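Local coordinates for DNA-binding protein Sso10a-2 (Sulfolobus solfataricus, PDB 4HW0) that binds DNA, probably through its winged-helix domain, and probably takes part in compacting and organising chromatin in this archaeon, at residues I13-L18 / Y44-L48; C21-I27 / K63-I67. One frame throughout, in Å; residues are numbered along the deposited sequence.

Interaction 1: I13-L18 / Y44-L48; sequences IMFDIL and YLDQL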
loop_
_atom_site.group_PDB
_atom_site.type_symbol
_atom_site.label_atom_id
_atom_site.label_comp_id
_atom_site.label_asym_id
_atom_site.label_seq_id
_atom_site.Cartn_x
_atom_site.Cartn_y
_atom_site.Cartn_z
ATOM N N ILE A 13 -9.876 10.084 -7.534
ATOM C CA ILE A 13 -10.837 10.944 -8.194
ATOM C C ILE A 13 -10.323 11.313 -9.554
ATOM O O ILE A 13 -11.029 11.372 -10.510
ATOM C CB ILE A 13 -11.139 12.194 -7.299
ATOM C CG1 ILE A 13 -11.998 11.756 -6.126
ATOM C CG2 ILE A 13 -11.943 13.249 -8.051
ATOM C CD1 ILE A 13 -12.043 12.762 -4.987
HETATM N N MSE A 14 -9.034 11.672 -9.615
HETATM C CA MSE A 14 -8.457 12.021 -10.899
HETATM C C MSE A 14 -8.595 10.913 -11.897
HETATM O O MSE A 14 -8.876 11.135 -13.066
HETATM C CB MSE A 14 -6.976 12.402 -10.706
HETATM C CG MSE A 14 -6.773 13.671 -9.973
HETATM SE SE MSE A 14 -4.838 14.136 -9.935
HETATM C CE MSE A 14 -5.002 16.050 -9.914
ATOM N N PHE A 15 -8.354 9.687 -11.472
ATOM C CA PHE A 15 -8.521 8.529 -12.334
ATOM C C PHE A 15 -9.941 8.453 -12.832
ATOM O O PHE A 15 -10.172 8.222 -14.024
ATOM C CB PHE A 15 -8.126 7.224 -11.629
ATOM C CG PHE A 15 -8.466 5.974 -12.391
ATOM C CD1 PHE A 15 -7.753 5.620 -13.496
ATOM C CD2 PHE A 15 -9.487 5.158 -11.999
ATOM C CE1 PHE A 15 -8.060 4.471 -14.250
ATOM C CE2 PHE A 15 -9.751 3.968 -12.668
ATOM C CZ PHE A 15 -9.046 3.639 -13.831
ATOM N N ASP A 16 -10.883 8.625 -11.913
ATOM C CA ASP A 16 -12.310 8.562 -12.297
ATOM C C ASP A 16 -12.738 9.672 -13.255
ATOM O O ASP A 16 -13.508 9.461 -14.137
ATOM C CB ASP A 16 -13.186 8.529 -11.055
ATOM C CG ASP A 16 -13.138 7.153 -10.346
ATOM O OD1 ASP A 16 -12.985 6.137 -11.059
ATOM O OD2 ASP A 16 -13.230 7.107 -9.103
ATOM N N ILE A 17 -12.126 10.843 -13.139
ATOM C CA ILE A 17 -12.304 11.838 -14.191
ATOM C C ILE A 17 -11.690 11.444 -15.535
ATOM O O ILE A 17 -12.324 11.523 -16.602
ATOM C CB ILE A 17 -11.734 13.192 -13.741
ATOM C CG1 ILE A 17 -12.526 13.691 -12.553
ATOM C CG2 ILE A 17 -11.782 14.215 -14.856
ATOM C CD1 ILE A 17 -11.949 14.842 -11.782
ATOM N N LEU A 18 -10.415 11.134 -15.506
ATOM C CA LEU A 18 -9.691 10.863 -16.705
ATOM C C LEU A 18 -10.252 9.732 -17.542
ATOM O O LEU A 18 -10.198 9.778 -18.786
ATOM C CB LEU A 18 -8.241 10.542 -16.390
ATOM C CG LEU A 18 -7.464 11.789 -15.911
ATOM C CD1 LEU A 18 -6.199 11.334 -15.261
ATOM C CD2 LEU A 18 -7.215 12.799 -17.003
ATOM N N TYR A 44 -10.793 19.741 -9.317
ATOM C CA TYR A 44 -9.958 18.735 -9.971
ATOM C C TYR A 44 -9.716 18.957 -11.422
ATOM O O TYR A 44 -8.599 18.718 -11.896
ATOM C CB TYR A 44 -10.586 17.345 -9.815
ATOM C CG TYR A 44 -10.332 16.818 -8.445
ATOM C CD1 TYR A 44 -11.113 17.188 -7.359
ATOM C CD2 TYR A 44 -9.316 15.926 -8.246
ATOM C CE1 TYR A 44 -10.881 16.695 -6.111
ATOM C CE2 TYR A 44 -9.079 15.400 -7.006
ATOM C CZ TYR A 44 -9.864 15.783 -5.941
ATOM O OH TYR A 44 -9.563 15.269 -4.712
ATOM N N LEU A 45 -10.728 19.394 -12.157
ATOM C CA LEU A 45 -10.518 19.715 -13.559
ATOM C C LEU A 45 -9.421 20.758 -13.686
ATOM O O LEU A 45 -8.619 20.664 -14.583
ATOM C CB LEU A 45 -11.766 20.190 -14.209
ATOM C CG LEU A 45 -12.805 19.073 -14.423
ATOM C CD1 LEU A 45 -14.145 19.685 -14.737
ATOM C CD2 LEU A 45 -12.372 18.137 -15.524
ATOM N N ASP A 46 -9.486 21.778 -12.850
ATOM C CA ASP A 46 -8.501 22.830 -12.930
ATOM C C ASP A 46 -7.070 22.351 -12.649
ATOM O O ASP A 46 -6.142 22.683 -13.378
ATOM C CB ASP A 46 -8.822 23.986 -12.023
ATOM C CG ASP A 46 -7.814 25.161 -12.299
ATOM O OD1 ASP A 46 -7.743 25.673 -13.473
ATOM O OD2 ASP A 46 -7.024 25.459 -11.406
ATOM N N GLN A 47 -6.938 21.499 -11.653
ATOM C CA GLN A 47 -5.708 20.813 -11.367
ATOM C C GLN A 47 -5.176 19.974 -12.534
ATOM O O GLN A 47 -3.993 20.061 -12.884
ATOM C CB GLN A 47 -5.802 19.997 -10.119
ATOM C CG GLN A 47 -5.975 20.867 -8.858
ATOM C CD GLN A 47 -5.770 20.049 -7.625
ATOM O OE1 GLN A 47 -5.958 18.809 -7.661
ATOM N NE2 GLN A 47 -5.530 20.708 -6.492
ATOM N N LEU A 48 -6.049 19.226 -13.169
ATOM C CA LEU A 48 -5.666 18.379 -14.315
ATOM C C LEU A 48 -5.243 19.196 -15.505
ATOM O O LEU A 48 -4.320 18.808 -16.245
ATOM C CB LEU A 48 -6.867 17.460 -14.673
ATOM C CG LEU A 48 -7.056 16.351 -13.666
ATOM C CD1 LEU A 48 -8.340 15.560 -13.855
ATOM C CD2 LEU A 48 -5.875 15.368 -13.644
#

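Interaction 2: C21-I27 / K63-I67; sequences CEPKCGI and KIYEI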
loop_
_atom_site.group_PDB
_atom_site.type_symbol
_atom_site.label_atom_id
_atom_site.label_comp_id
_atom_site.label_asym_id
_atom_site.label_seq_id
_atom_site.Cartn_x
_atom_site.Cartn_y
_atom_site.Cartn_z
ATOM N N CYS A 21 -12.877 10.934 -19.853
ATOM C CA CYS A 21 -12.500 12.055 -20.714
ATOM C C CYS A 21 -11.709 11.653 -21.891
ATOM O O CYS A 21 -10.905 12.439 -22.375
ATOM C CB CYS A 21 -11.634 13.128 -20.015
ATOM S SG CYS A 21 -12.592 13.924 -18.727
ATOM N N GLU A 22 -12.063 10.498 -22.438
ATOM C CA GLU A 22 -11.369 9.981 -23.578
ATOM C C GLU A 22 -12.275 9.780 -24.765
ATOM O O GLU A 22 -13.104 8.888 -24.739
ATOM C CB GLU A 22 -10.739 8.674 -23.189
ATOM C CG GLU A 22 -10.314 7.864 -24.407
ATOM C CD GLU A 22 -8.859 8.106 -24.726
ATOM O OE1 GLU A 22 -8.039 7.621 -23.921
ATOM O OE2 GLU A 22 -8.574 8.772 -25.756
ATOM N N PRO A 23 -12.083 10.581 -25.836
ATOM C CA PRO A 23 -11.072 11.642 -26.019
ATOM C C PRO A 23 -11.419 12.951 -25.321
ATOM O O PRO A 23 -10.521 13.712 -24.957
ATOM C CB PRO A 23 -11.074 11.840 -27.543
ATOM C CG PRO A 23 -12.481 11.507 -27.955
ATOM C CD PRO A 23 -12.980 10.466 -27.005
ATOM N N LYS A 24 -12.719 13.207 -25.159
ATOM C CA LYS A 24 -13.230 14.467 -24.646
ATOM C C LYS A 24 -14.274 14.227 -23.547
ATOM O O LYS A 24 -14.909 13.141 -23.454
ATOM C CB LYS A 24 -13.974 15.266 -25.746
ATOM C CG LYS A 24 -13.294 15.557 -27.062
ATOM C CD LYS A 24 -14.128 16.506 -27.956
ATOM C CE LYS A 24 -13.344 17.178 -29.073
ATOM N NZ LYS A 24 -12.028 16.556 -29.390
ATOM N N CYS A 25 -14.546 15.268 -22.773
ATOM C CA CYS A 25 -15.596 15.231 -21.738
ATOM C C CYS A 25 -16.025 16.667 -21.488
ATOM O O CYS A 25 -15.193 17.585 -21.364
ATOM C CB CYS A 25 -15.114 14.561 -20.427
ATOM S SG CYS A 25 -13.608 15.335 -19.775
ATOM N N GLY A 26 -17.310 16.873 -21.375
ATOM C CA GLY A 26 -17.855 18.069 -20.738
ATOM C C GLY A 26 -18.160 17.796 -19.264
ATOM O O GLY A 26 -17.875 16.721 -18.738
ATOM N N ILE A 27 -18.728 18.783 -18.611
ATOM C CA ILE A 27 -18.920 18.723 -17.174
ATOM C C ILE A 27 -19.932 17.658 -16.767
ATOM O O ILE A 27 -19.789 17.052 -15.720
ATOM C CB ILE A 27 -19.289 20.115 -16.651
ATOM C CG1 ILE A 27 -19.270 20.171 -15.114
ATOM C CG2 ILE A 27 -20.638 20.554 -17.167
ATOM C CD1 ILE A 27 -17.894 20.094 -14.491
ATOM N N LYS A 63 -17.655 24.318 -21.607
ATOM C CA LYS A 63 -16.282 23.857 -21.431
ATOM C C LYS A 63 -16.136 22.399 -21.860
ATOM O O LYS A 63 -17.009 21.570 -21.567
ATOM C CB LYS A 63 -15.813 24.107 -20.021
ATOM C CG LYS A 63 -15.860 25.596 -19.726
ATOM C CD LYS A 63 -14.804 26.021 -18.755
ATOM C CE LYS A 63 -15.241 27.226 -17.909
ATOM N NZ LYS A 63 -14.890 27.066 -16.451
ATOM N N ILE A 64 -15.125 22.128 -22.680
ATOM C CA ILE A 64 -14.845 20.782 -23.150
ATOM C C ILE A 64 -13.414 20.494 -22.816
ATOM O O ILE A 64 -12.538 21.334 -23.096
ATOM C CB ILE A 64 -15.009 20.652 -24.666
ATOM C CG1 ILE A 64 -16.468 20.869 -25.060
ATOM C CG2 ILE A 64 -14.535 19.297 -25.170
ATOM C CD1 ILE A 64 -17.488 20.032 -24.275
ATOM N N TYR A 65 -13.180 19.352 -22.187
ATOM C CA TYR A 65 -11.835 18.954 -21.805
ATOM C C TYR A 65 -11.381 17.779 -22.651
ATOM O O TYR A 65 -12.196 16.909 -23.074
ATOM C CB TYR A 65 -11.804 18.602 -20.333
ATOM C CG TYR A 65 -12.190 19.715 -19.416
ATOM C CD1 TYR A 65 -13.534 19.941 -19.099
ATOM C CD2 TYR A 65 -11.234 20.491 -18.798
ATOM C CE1 TYR A 65 -13.888 20.956 -18.243
ATOM C CE2 TYR A 65 -11.591 21.505 -17.927
ATOM C CZ TYR A 65 -12.906 21.750 -17.683
ATOM O OH TYR A 65 -13.252 22.785 -16.814
ATOM N N GLU A 66 -10.126 17.791 -23.013
ATOM C CA GLU A 66 -9.591 16.712 -23.823
ATOM C C GLU A 66 -8.397 16.139 -23.179
ATOM O O GLU A 66 -7.495 16.888 -22.822
ATOM C CB GLU A 66 -9.092 17.181 -25.168
ATOM C CG GLU A 66 -10.165 17.661 -26.044
ATOM C CD GLU A 66 -9.564 18.240 -27.352
ATOM O OE1 GLU A 66 -8.362 17.902 -27.676
ATOM O OE2 GLU A 66 -10.310 19.010 -28.029
ATOM N N ILE A 67 -8.322 14.829 -23.109
ATOM C CA ILE A 67 -7.196 14.196 -22.439
ATOM C C ILE A 67 -6.012 14.323 -23.359
ATOM O O ILE A 67 -6.163 14.224 -24.579
ATOM C CB ILE A 67 -7.458 12.738 -22.070
ATOM C CG1 ILE A 67 -6.429 12.224 -21.029
ATOM C CG2 ILE A 67 -7.572 11.838 -23.294
ATOM C CD1 ILE A 67 -6.867 10.886 -20.392
HETATM O O HOH W 1 -8.173 13.380 -26.410
HETATM O O HOH W 2 -19.368 21.056 -20.395
#

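Interaction 1: I13-L18 / Y44-L48
Ile13 places its CG2 methyl over the centre of one face of the Tyr44 ring, 3.7 Å from the ring centroid and only 9° off the ring normal, a CH-pi contact. With CG2 anti to the backbone N (chi1 -73° for CG1), the methyl is directed onto the ring, while the other branch ends with CD1 beside Tyr44 OH, 3.5 Å away. That hydroxyl is hydrogen-bonded to Thr10 OG1, near the start of the same helix as Ile13, which ties the far end of the ring to helix 10-18. Selenomethionine Met14 takes the ring from another direction: its CG lies in the ring plane at the edge, 3.8 Å from Tyr44 CD2. The ring sits where helices 10-18 and 38-50 cross nearly perpendicular, their segment axes 82° apart and 10.7 Å at closest approach, as two members of the three-helix core of a winged helix-turn-helix domain. Beyond the ring, the Met14 chain bends at chi3 and slides past Leu48 in the opposite direction, CE reaching Leu48 CD2 at 3.9 Å and also touching the amide oxygen of Gln47. Ile17 crosses Tyr44 at about a right angle and pushes CD1 to 3.5 Å from Tyr44 CB. Its CG2 touches both Leu45 CD2 and Leu48 CD1, the latter 3.8 Å away. On the Met14 side, Leu99 of the second subunit packs against the selenomethionine.

Interaction 2: C21-I27 / K63-I67
The carbonyl O of Pro23, a residue preceded by a cis peptide bond, is gripped by two donors: Ile67 N at 3.1 Å, and a water that also donates to Ile67 O and so bridges the two carbonyls. Glu66 CA adds a CA-H...O contact to the same oxygen. Next along the strands, Cys25 and Tyr65 form an antiparallel hydrogen-bonded pair, Tyr65 N reaching Cys25 O at 2.8 Å with a nearly straight N-H (171°), and Cys25 N returning to Tyr65 O at 2.9 Å. Cys25 SG sits between its backbone N and carbonyl carbon (chi1 55°), where it meets Tyr65 CB at 3.8 Å and closes the disulfide with Cys21. On the other face of the sheet Lys24 and Glu66 run side by side, joined by a salt bridge whose hydrogen bond, Lys24 NZ to Glu66 OE2 at 3.3 Å, is weak; OE2 is also paired with Lys57. With the carboxylate of Glu66 cut back to an alanine, Lys24 and Lys57 would lose their shared partner, and the end of Lys24 would probably be free to turn. A second water links Ile27 N to Lys63 O. Strand 24-25 is thus an outer strand beside 62-67, which has 54-59 on its other side, completing the three-stranded antiparallel sheet of a winged-helix domain.

How the interactions relate
Interactions 1 and 2, with centres 11 Å apart, meet directly and alternate along the chain: helix 10-18 is followed directly by strand 24-25, whereas strand 54-59 separates helix 38-50 from strand 62-67. Leu45 is the main joint. While its CD2 touches Ile17 in interaction 1, its CD1 meets Tyr65 of the sheet (CE1, 3.7 Å) and Ile27 at the start of helix 27-34 (CD1, 3.8 Å). A second junction places Leu18 O 3.9 Å from Ile67 CD1, where the end of helix 10-18 passes the end of strand 62-67. The buried helix crossing and the partly buried sheet contact therefore share one hydrophobic interior in a winged helix-turn-helix domain, the type of domain by which this protein probably contacts DNA.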